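Local coordinates for fibronectin type-III domain-containing protein (Caldanaerobacter subterraneus subsp. tengcongensis, PDB 7JGU) that contains a fibronectin type III-like beta-sandwich domain of extreme thermal stability, probably serving a structural role within a much larger protein of a thermophilic bacterium, at residues A[24-29]-A[49-54]; A[34-39]-A[70-75]. All blocks are in the same frame, centred on the assembly; numbering follows the deposited sequence.

Interaction 1 of 2, residues A[24-29]-A[49-54]; sequences LTWSET and ASTDKL. Unlike the reference sequence in segment 24-29: Thr25 (reference Arg).
Trp26 and Leu54 meet where the two sheets of a fibronectin type III beta-sandwich come together: residues 24-29 run off the end of strand 21-25 in the three-stranded sheet, and residues 49-54 leave edge strand 44-51 of the four-stranded sheet and turn toward strand 55-58. The touching parts of the chain lie 77° apart, so this is a meeting of the loops that follow two strands, not a strand pairing.

The polar part converges on one carbonyl. Leu54 O accepts from the backbone N of Trp26 at 3.1 Å and, in the conformer described, from the hydroxyl OG1 of Thr25, which differs from the reference residue, at 2.9 Å. The two donors then approach from opposite faces of the carbonyl plane.

Around the indole, backbone and methyl groups meet the ring. Leu54 CA sits over one face of the five-membered ring, 4.0 Å from its centroid, in a CH-pi contact. Lys53 O comes obliquely to within 3.2 Å of Trp26 CZ2. Trp26 CG lies between its own backbone N and carbonyl carbon (chi1 54°), and from there the ring reaches back under the 53-54 backbone. The methyl CG2 of Thr51 arrives at the ring edge in its plane, 3.7 Å from Trp26 CZ2. Tyr35 of strand 34-41 also meets the indole, their planes inclined at about 55°. Toward the surface, the Leu54 methyls spread over Glu28, CD2 lying 3.8 Å from Glu28 CA.

The turn that presents Leu54 is an ST turn, closed by Thr51 OG1, which accepts from Lys53 N at 3.0 Å. On the surface of the same turn, Lys53 NZ folds back to the syn side of Asp52 OD1 in a 2.8 Å salt bridge.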
ATOM      1  N   LEU A  24      -2.185   4.318   4.010  1.00 10.47           N
ATOM      2  CA  LEU A  24      -2.363   3.921   2.620  1.00 10.45           C
ATOM      3  C   LEU A  24      -3.842   3.706   2.343  1.00 10.36           C
ATOM      4  O   LEU A  24      -4.547   3.113   3.151  1.00 10.62           O
ATOM      5  CB  LEU A  24      -1.637   2.597   2.378  1.00 10.37           C
ATOM      6  CG  LEU A  24      -0.130   2.677   2.179  1.00 12.83           C
ATOM      7  CD1 LEU A  24       0.570   3.444   3.289  1.00 15.05           C
ATOM      8  CD2 LEU A  24       0.453   1.288   2.032  1.00 14.38           C
ATOM      9  N   THR A  25      -4.298   4.162   1.185  0.51 10.74           N
ATOM     10  CA  THR A  25      -5.674   3.917   0.794  0.51 10.81           C
ATOM     11  C   THR A  25      -5.731   3.684  -0.704  0.51  8.07           C
ATOM     12  O   THR A  25      -4.848   4.101  -1.458  0.51  8.38           O
ATOM     13  CB  THR A  25      -6.608   5.059   1.187  0.51 13.95           C
ATOM     14  OG1 THR A  25      -7.959   4.603   1.076  0.51 16.62           O
ATOM     15  CG2 THR A  25      -6.423   6.236   0.271  0.51 13.97           C
ATOM     16  N   TRP A  26      -6.782   3.001  -1.131  1.00 10.16           N
ATOM     17  CA  TRP A  26      -6.936   2.655  -2.535  1.00 10.89           C
ATOM     18  C   TRP A  26      -8.413   2.413  -2.815  1.00 12.21           C
ATOM     19  O   TRP A  26      -9.234   2.284  -1.908  1.00 13.52           O
ATOM     20  CB  TRP A  26      -6.085   1.426  -2.922  1.00 11.05           C
ATOM     21  CG  TRP A  26      -6.347   0.255  -2.042  1.00 10.48           C
ATOM     22  CD1 TRP A  26      -7.292  -0.710  -2.217  1.00 11.05           C
ATOM     23  CD2 TRP A  26      -5.677  -0.069  -0.814  1.00  9.85           C
ATOM     24  NE1 TRP A  26      -7.258  -1.591  -1.190  1.00 11.98           N
ATOM     25  CE2 TRP A  26      -6.267  -1.243  -0.319  1.00 11.04           C
ATOM     26  CE3 TRP A  26      -4.643   0.524  -0.092  1.00 10.68           C
ATOM     27  CZ2 TRP A  26      -5.877  -1.834   0.861  1.00 12.03           C
ATOM     28  CZ3 TRP A  26      -4.244  -0.074   1.071  1.00 11.56           C
ATOM     29  CH2 TRP A  26      -4.868  -1.227   1.550  1.00 12.01           C
ATOM     30  N   SER A  27      -8.730   2.306  -4.096  0.66 12.91           N
ATOM     31  CA  SER A  27     -10.122   2.140  -4.479  0.66 14.85           C
ATOM     32  C   SER A  27     -10.565   0.684  -4.351  0.66 11.62           C
ATOM     33  O   SER A  27      -9.771  -0.246  -4.427  0.66 12.25           O
ATOM     34  CB  SER A  27     -10.318   2.586  -5.920  0.66 22.04           C
ATOM     35  OG  SER A  27      -9.635   1.705  -6.793  0.66 25.33           O
ATOM     36  N   GLU A  28     -11.871   0.503  -4.195  1.00 12.53           N
ATOM     37  CA  GLU A  28     -12.453  -0.823  -4.302  1.00 13.53           C
ATOM     38  C   GLU A  28     -12.142  -1.349  -5.695  1.00 12.38           C
ATOM     39  O   GLU A  28     -12.200  -0.612  -6.672  1.00 13.49           O
ATOM     40  CB  GLU A  28     -13.957  -0.724  -4.096  1.00 16.14           C
ATOM     41  CG  GLU A  28     -14.619  -2.065  -3.934  1.00 20.55           C
ATOM     42  CD  GLU A  28     -16.063  -1.969  -3.478  1.00 26.78           C
ATOM     43  OE1 GLU A  28     -16.700  -3.026  -3.366  1.00 29.22           O
ATOM     44  OE2 GLU A  28     -16.555  -0.844  -3.230  1.00 28.74           O
ATOM     45  N   THR A  29     -11.804  -2.626  -5.785  1.00 13.31           N
ATOM     46  CA  THR A  29     -11.236  -3.215  -6.984  1.00 11.74           C
ATOM     47  C   THR A  29     -12.049  -4.428  -7.415  1.00 12.30           C
ATOM     48  O   THR A  29     -12.266  -5.346  -6.626  1.00 13.49           O
ATOM     49  CB  THR A  29      -9.787  -3.598  -6.700  1.00 13.16           C
ATOM     50  OG1 THR A  29      -9.048  -2.437  -6.287  1.00 14.26           O
ATOM     51  CG2 THR A  29      -9.125  -4.197  -7.896  1.00 14.37           C
ATOM     52  N   ALA A  49       1.847  -6.240   4.736  1.00 10.79           N
ATOM     53  CA  ALA A  49       0.571  -6.659   5.290  1.00 11.80           C
ATOM     54  C   ALA A  49      -0.352  -7.121   4.179  1.00 11.39           C
ATOM     55  O   ALA A  49      -0.165  -6.771   3.012  1.00 12.00           O
ATOM     56  CB  ALA A  49      -0.120  -5.541   6.061  1.00 12.72           C
ATOM     57  N   SER A  50      -1.364  -7.899   4.569  1.00 12.21           N
ATOM     58  CA  SER A  50      -2.501  -8.238   3.723  1.00 12.51           C
ATOM     59  C   SER A  50      -3.766  -7.740   4.407  1.00 12.39           C
ATOM     60  O   SER A  50      -3.880  -7.799   5.627  1.00 14.93           O
ATOM     61  CB  SER A  50      -2.621  -9.755   3.528  1.00 13.68           C
ATOM     62  OG  SER A  50      -1.462 -10.271   2.906  1.00 16.52           O
ATOM     63  N   THR A  51      -4.744  -7.284   3.624  1.00 11.38           N
ATOM     64  CA  THR A  51      -5.981  -6.783   4.204  1.00 13.00           C
ATOM     65  C   THR A  51      -7.116  -6.964   3.225  1.00 12.74           C
ATOM     66  O   THR A  51      -6.903  -6.976   2.017  1.00 13.28           O
ATOM     67  CB  THR A  51      -5.855  -5.313   4.605  1.00 14.60           C
ATOM     68  OG1 THR A  51      -7.057  -4.868   5.250  1.00 17.36           O
ATOM     69  CG2 THR A  51      -5.607  -4.439   3.430  1.00 15.92           C
ATOM     70  N   ASP A  52      -8.321  -7.059   3.755  1.00 13.16           N
ATOM     71  CA  ASP A  52      -9.528  -7.018   2.947  1.00 14.58           C
ATOM     72  C   ASP A  52     -10.199  -5.655   2.991  1.00 14.16           C
ATOM     73  O   ASP A  52     -11.265  -5.466   2.392  1.00 17.67           O
ATOM     74  CB  ASP A  52     -10.500  -8.151   3.312  1.00 18.80           C
ATOM     75  CG  ASP A  52     -11.038  -8.057   4.716  1.00 26.04           C
ATOM     76  OD1 ASP A  52     -10.675  -7.146   5.467  1.00 29.20           O
ATOM     77  OD2 ASP A  52     -11.858  -8.932   5.076  1.00 30.80           O
ATOM     78  N   LYS A  53      -9.574  -4.689   3.650  1.00 13.52           N
ATOM     79  CA  LYS A  53     -10.069  -3.327   3.708  1.00 14.08           C
ATOM     80  C   LYS A  53      -9.488  -2.508   2.555  1.00 13.35           C
ATOM     81  O   LYS A  53      -8.703  -2.998   1.743  1.00 13.85           O
ATOM     82  CB  LYS A  53      -9.693  -2.701   5.048  1.00 15.96           C
ATOM     83  CG  LYS A  53     -10.118  -3.485   6.254  1.00 22.96           C
ATOM     84  CD  LYS A  53     -11.613  -3.731   6.288  1.00 32.03           C
ATOM     85  CE  LYS A  53     -12.037  -4.347   7.621  1.00 38.21           C
ATOM     86  NZ  LYS A  53     -11.631  -5.776   7.729  1.00 42.36           N
ATOM     87  N   LEU A  54      -9.876  -1.237   2.490  1.00 12.12           N
ATOM     88  CA  LEU A  54      -9.413  -0.293   1.476  1.00 11.58           C
ATOM     89  C   LEU A  54      -8.442   0.726   2.035  1.00 11.62           C
ATOM     90  O   LEU A  54      -8.140   1.717   1.364  1.00 12.66           O
ATOM     91  CB  LEU A  54     -10.597   0.395   0.817  1.00 13.60           C
ATOM     92  CG  LEU A  54     -11.633  -0.529   0.201  1.00 14.57           C
ATOM     93  CD1 LEU A  54     -12.756   0.287  -0.446  1.00 16.80           C
ATOM     94  CD2 LEU A  54     -11.000  -1.452  -0.807  1.00 13.85           C
TER

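Interaction 2 of 2, residues A[34-39]-A[70-75]; sequences YYEIYL and ALIAVN. Unlike the reference sequence in segment 70-75: Ile72 (reference Arg).
Strands 34-41 and 66-75 pair as antiparallel neighbours at the middle of the four-stranded sheet, flanked by edge strands 44-51 and 78-88; residues 34-39 and 70-75 form a largely buried part of that pairing. Tyr34 with Val74, Glu36 with Ile72 and Tyr38 with Ala70 are hydrogen-bonded pairs, each closed by two backbone bonds; Tyr38 N to Ala70 O measures 2.8 Å and Ile72 N to Glu36 O 3.1 Å. At the intervening non-hydrogen-bonded pairs the backbones draw closer, and Tyr35 CA comes within 3.2 Å of Ile72 O as a CA-H...O contact.

In the fibronectin type III sandwich one face of this sheet turns inward, here the face bearing Tyr35, Ile37, Leu71 and Ala73. Leu71 CD1 touches both Tyr35 CB and Ile37 CG1, 4.0 Å from each. Its CG stands opposite the backbone N (chi1 176°), which swings the branch across to the partner strand. Farther along, Ala73 CB meets the Tyr35 ring obliquely, 3.9 Å from Tyr35 CE2. Trp26, just past the end of the other sheet's strand 21-25, packs against Leu71.

The outer face carries Tyr34, Glu36, Tyr38, Ala70, Ile72 and Val74. With its first torsion at 69°, Tyr34 lays its ring under Val74: Val74 CB stands 3.8 Å from the ring centroid in a CH-pi contact, displaced toward the rim, and Val74 CG1 reaches the phenolic end. Ile72, a departure from the reference sequence, reaches its CG1 branch over to Glu36 and Tyr38 in the conformer described, 3.8 Å from Glu36 CB. There Ile72 CG1 also meets the edge of the Tyr38 ring near its plane, 4.1 Å from Tyr38 CE1, while Ala70 O lies in the ring plane beside CD1.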
ATOM      1  N   TYR A  34      -8.716  -9.798  -1.479  1.00 14.34           N
ATOM      2  CA  TYR A  34      -7.883  -9.095  -0.513  1.00 13.65           C
ATOM      3  C   TYR A  34      -6.822  -8.339  -1.284  1.00 12.18           C
ATOM      4  O   TYR A  34      -6.723  -8.438  -2.507  1.00 13.21           O
ATOM      5  CB  TYR A  34      -7.299 -10.029   0.544  1.00 14.95           C
ATOM      6  CG  TYR A  34      -6.265 -11.018   0.094  1.00 16.01           C
ATOM      7  CD1 TYR A  34      -6.630 -12.270  -0.373  1.00 17.81           C
ATOM      8  CD2 TYR A  34      -4.918 -10.739   0.207  1.00 16.90           C
ATOM      9  CE1 TYR A  34      -5.678 -13.197  -0.735  1.00 19.96           C
ATOM     10  CE2 TYR A  34      -3.964 -11.662  -0.152  1.00 19.48           C
ATOM     11  CZ  TYR A  34      -4.346 -12.880  -0.623  1.00 21.02           C
ATOM     12  OH  TYR A  34      -3.368 -13.795  -0.965  1.00 27.34           O
ATOM     13  N   TYR A  35      -6.034  -7.569  -0.537  1.00 11.19           N
ATOM     14  CA  TYR A  35      -4.964  -6.745  -1.058  1.00 11.35           C
ATOM     15  C   TYR A  35      -3.707  -7.038  -0.258  1.00 11.57           C
ATOM     16  O   TYR A  35      -3.784  -7.352   0.930  1.00 12.74           O
ATOM     17  CB  TYR A  35      -5.314  -5.260  -0.930  1.00 11.74           C
ATOM     18  CG  TYR A  35      -6.623  -4.891  -1.561  1.00 11.59           C
ATOM     19  CD1 TYR A  35      -7.808  -4.983  -0.849  1.00 11.98           C
ATOM     20  CD2 TYR A  35      -6.688  -4.489  -2.876  1.00 11.56           C
ATOM     21  CE1 TYR A  35      -9.034  -4.661  -1.438  1.00 12.21           C
ATOM     22  CE2 TYR A  35      -7.903  -4.162  -3.468  1.00 11.84           C
ATOM     23  CZ  TYR A  35      -9.068  -4.254  -2.749  1.00 12.09           C
ATOM     24  OH  TYR A  35     -10.280  -3.933  -3.337  1.00 14.24           O
ATOM     25  N   GLU A  36      -2.562  -6.923  -0.920  0.55 10.68           N
ATOM     26  CA  GLU A  36      -1.280  -7.138  -0.270  0.55  9.65           C
ATOM     27  C   GLU A  36      -0.379  -5.948  -0.536  0.55  9.91           C
ATOM     28  O   GLU A  36      -0.305  -5.460  -1.663  0.55 10.13           O
ATOM     29  CB  GLU A  36      -0.617  -8.427  -0.757  0.55 13.27           C
ATOM     30  CG  GLU A  36       0.480  -8.946   0.149  0.55 13.67           C
ATOM     31  CD  GLU A  36       0.800 -10.408  -0.057  0.55 16.45           C
ATOM     32  OE1 GLU A  36       0.072 -11.105  -0.799  0.55 17.22           O
ATOM     33  OE2 GLU A  36       1.797 -10.866   0.531  0.55 19.25           O
ATOM     34  N   ILE A  37       0.274  -5.477   0.513  1.00 11.01           N
ATOM     35  CA  ILE A  37       1.113  -4.298   0.484  1.00 11.10           C
ATOM     36  C   ILE A  37       2.548  -4.692   0.744  1.00 10.43           C
ATOM     37  O   ILE A  37       2.837  -5.459   1.666  1.00 11.15           O
ATOM     38  CB  ILE A  37       0.658  -3.328   1.592  1.00 13.65           C
ATOM     39  CG1 ILE A  37      -0.828  -3.009   1.467  1.00 17.95           C
ATOM     40  CG2 ILE A  37       1.546  -2.097   1.616  1.00 16.04           C
ATOM     41  CD1 ILE A  37      -1.401  -2.436   2.756  1.00 19.69           C
ATOM     42  N   TYR A  38       3.443  -4.073  -0.012  1.00 10.73           N
ATOM     43  CA  TYR A  38       4.881  -4.255   0.104  1.00 10.67           C
ATOM     44  C   TYR A  38       5.554  -2.900   0.250  1.00 11.97           C
ATOM     45  O   TYR A  38       5.099  -1.903  -0.304  1.00 12.38           O
ATOM     46  CB  TYR A  38       5.442  -4.930  -1.146  1.00 12.48           C
ATOM     47  CG  TYR A  38       4.837  -6.288  -1.404  1.00 13.38           C
ATOM     48  CD1 TYR A  38       3.613  -6.402  -2.038  1.00 14.73           C
ATOM     49  CD2 TYR A  38       5.487  -7.442  -1.007  1.00 14.42           C
ATOM     50  CE1 TYR A  38       3.049  -7.637  -2.266  1.00 18.65           C
ATOM     51  CE2 TYR A  38       4.933  -8.697  -1.241  1.00 16.65           C
ATOM     52  CZ  TYR A  38       3.712  -8.780  -1.871  1.00 19.12           C
ATOM     53  OH  TYR A  38       3.145 -10.001  -2.129  1.00 24.14           O
ATOM     54  N   LEU A  39       6.663  -2.890   0.973  1.00 11.67           N
ATOM     55  CA  LEU A  39       7.570  -1.762   1.018  1.00 12.64           C
ATOM     56  C   LEU A  39       8.595  -1.915  -0.093  1.00 12.07           C
ATOM     57  O   LEU A  39       9.191  -2.980  -0.259  1.00 14.16           O
ATOM     58  CB  LEU A  39       8.285  -1.761   2.366  1.00 14.66           C
ATOM     59  CG  LEU A  39       9.338  -0.677   2.526  1.00 17.54           C
ATOM     60  CD1 LEU A  39       8.672   0.673   2.571  1.00 19.27           C
ATOM     61  CD2 LEU A  39      10.161  -0.906   3.778  1.00 21.84           C
ATOM     62  N   ALA A  70       4.129  -0.771  -2.745  1.00 10.70           N
ATOM     63  CA  ALA A  70       3.540  -1.488  -3.866  1.00 10.94           C
ATOM     64  C   ALA A  70       2.313  -2.234  -3.371  1.00 10.88           C
ATOM     65  O   ALA A  70       2.300  -2.758  -2.262  1.00 12.98           O
ATOM     66  CB  ALA A  70       4.524  -2.450  -4.507  1.00 12.21           C
ATOM     67  N   LEU A  71       1.280  -2.263  -4.192  1.00 10.42           N
ATOM     68  CA  LEU A  71      -0.013  -2.830  -3.848  1.00  9.91           C
ATOM     69  C   LEU A  71      -0.463  -3.747  -4.964  1.00 10.42           C
ATOM     70  O   LEU A  71      -0.285  -3.431  -6.138  1.00 10.86           O
ATOM     71  CB  LEU A  71      -1.015  -1.693  -3.719  1.00 11.17           C
ATOM     72  CG  LEU A  71      -2.462  -2.034  -3.448  1.00 11.72           C
ATOM     73  CD1 LEU A  71      -2.674  -2.531  -2.033  1.00 14.31           C
ATOM     74  CD2 LEU A  71      -3.319  -0.794  -3.698  1.00 13.25           C
ATOM     75  N   ILE A  72      -1.022  -4.893  -4.576  0.58  9.17           N
ATOM     76  CA  ILE A  72      -1.715  -5.789  -5.495  0.58  9.07           C
ATOM     77  C   ILE A  72      -3.081  -6.134  -4.927  0.58 10.63           C
ATOM     78  O   ILE A  72      -3.300  -6.117  -3.711  0.58 10.37           O
ATOM     79  CB  ILE A  72      -0.954  -7.091  -5.783  0.58 11.08           C
ATOM     80  CG1 ILE A  72      -0.325  -7.663  -4.508  0.58 11.64           C
ATOM     81  CG2 ILE A  72       0.100  -6.833  -6.802  0.58 12.61           C
ATOM     82  CD1 ILE A  72       0.048  -9.142  -4.609  0.58 13.80           C
ATOM     83  N   ALA A  73      -3.990  -6.502  -5.829  1.00 12.66           N
ATOM     84  CA  ALA A  73      -5.255  -7.119  -5.463  1.00 12.45           C
ATOM     85  C   ALA A  73      -5.144  -8.601  -5.801  1.00 13.35           C
ATOM     86  O   ALA A  73      -4.507  -8.969  -6.783  1.00 15.51           O
ATOM     87  CB  ALA A  73      -6.395  -6.506  -6.257  1.00 13.62           C
ATOM     88  N   VAL A  74      -5.802  -9.442  -5.006  1.00 13.04           N
ATOM     89  CA  VAL A  74      -5.643 -10.889  -5.123  1.00 14.46           C
ATOM     90  C   VAL A  74      -7.001 -11.568  -5.024  1.00 15.04           C
ATOM     91  O   VAL A  74      -7.867 -11.157  -4.245  1.00 16.31           O
ATOM     92  CB  VAL A  74      -4.722 -11.408  -4.004  1.00 15.88           C
ATOM     93  CG1 VAL A  74      -4.392 -12.868  -4.230  1.00 18.92           C
ATOM     94  CG2 VAL A  74      -3.449 -10.584  -3.909  1.00 18.34           C
ATOM     95  N   ASN A  75      -7.194 -12.607  -5.829  1.00 17.34           N
ATOM     96  CA  ASN A  75      -8.311 -13.527  -5.641  1.00 19.00           C
ATOM     97  C   ASN A  75      -7.792 -14.938  -5.881  1.00 24.06           C
ATOM     98  O   ASN A  75      -6.585 -15.154  -6.054  1.00 23.19           O
ATOM     99  CB  ASN A  75      -9.538 -13.134  -6.473  1.00 19.86           C
ATOM    100  CG  ASN A  75      -9.340 -13.312  -7.952  1.00 19.18           C
ATOM    101  OD1 ASN A  75      -8.475 -14.049  -8.404  1.00 21.86           O
ATOM    102  ND2 ASN A  75     -10.162 -12.631  -8.729  1.00 19.43           N
TER

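From the N terminus, strand 21-25 runs out into residues 24-29, the first half of interaction 1, and the chain then enters strand 34-41, the first half of interaction 2. It returns along strand 44-51 to residues 49-54, closing interaction 1 across 19 intervening residues; interaction 2 closes only at 70-75, after 30. The segments therefore alternate and the loops cross rather than nest. Interaction 1 ties the end of a three-stranded-sheet strand to the edge of the four-stranded sheet, whereas interaction 2 joins that sheet's two central strands. They touch directly: Tyr35 N lies 2.8 Å from Thr51 O, a probable hydrogen bond between neighbouring strands.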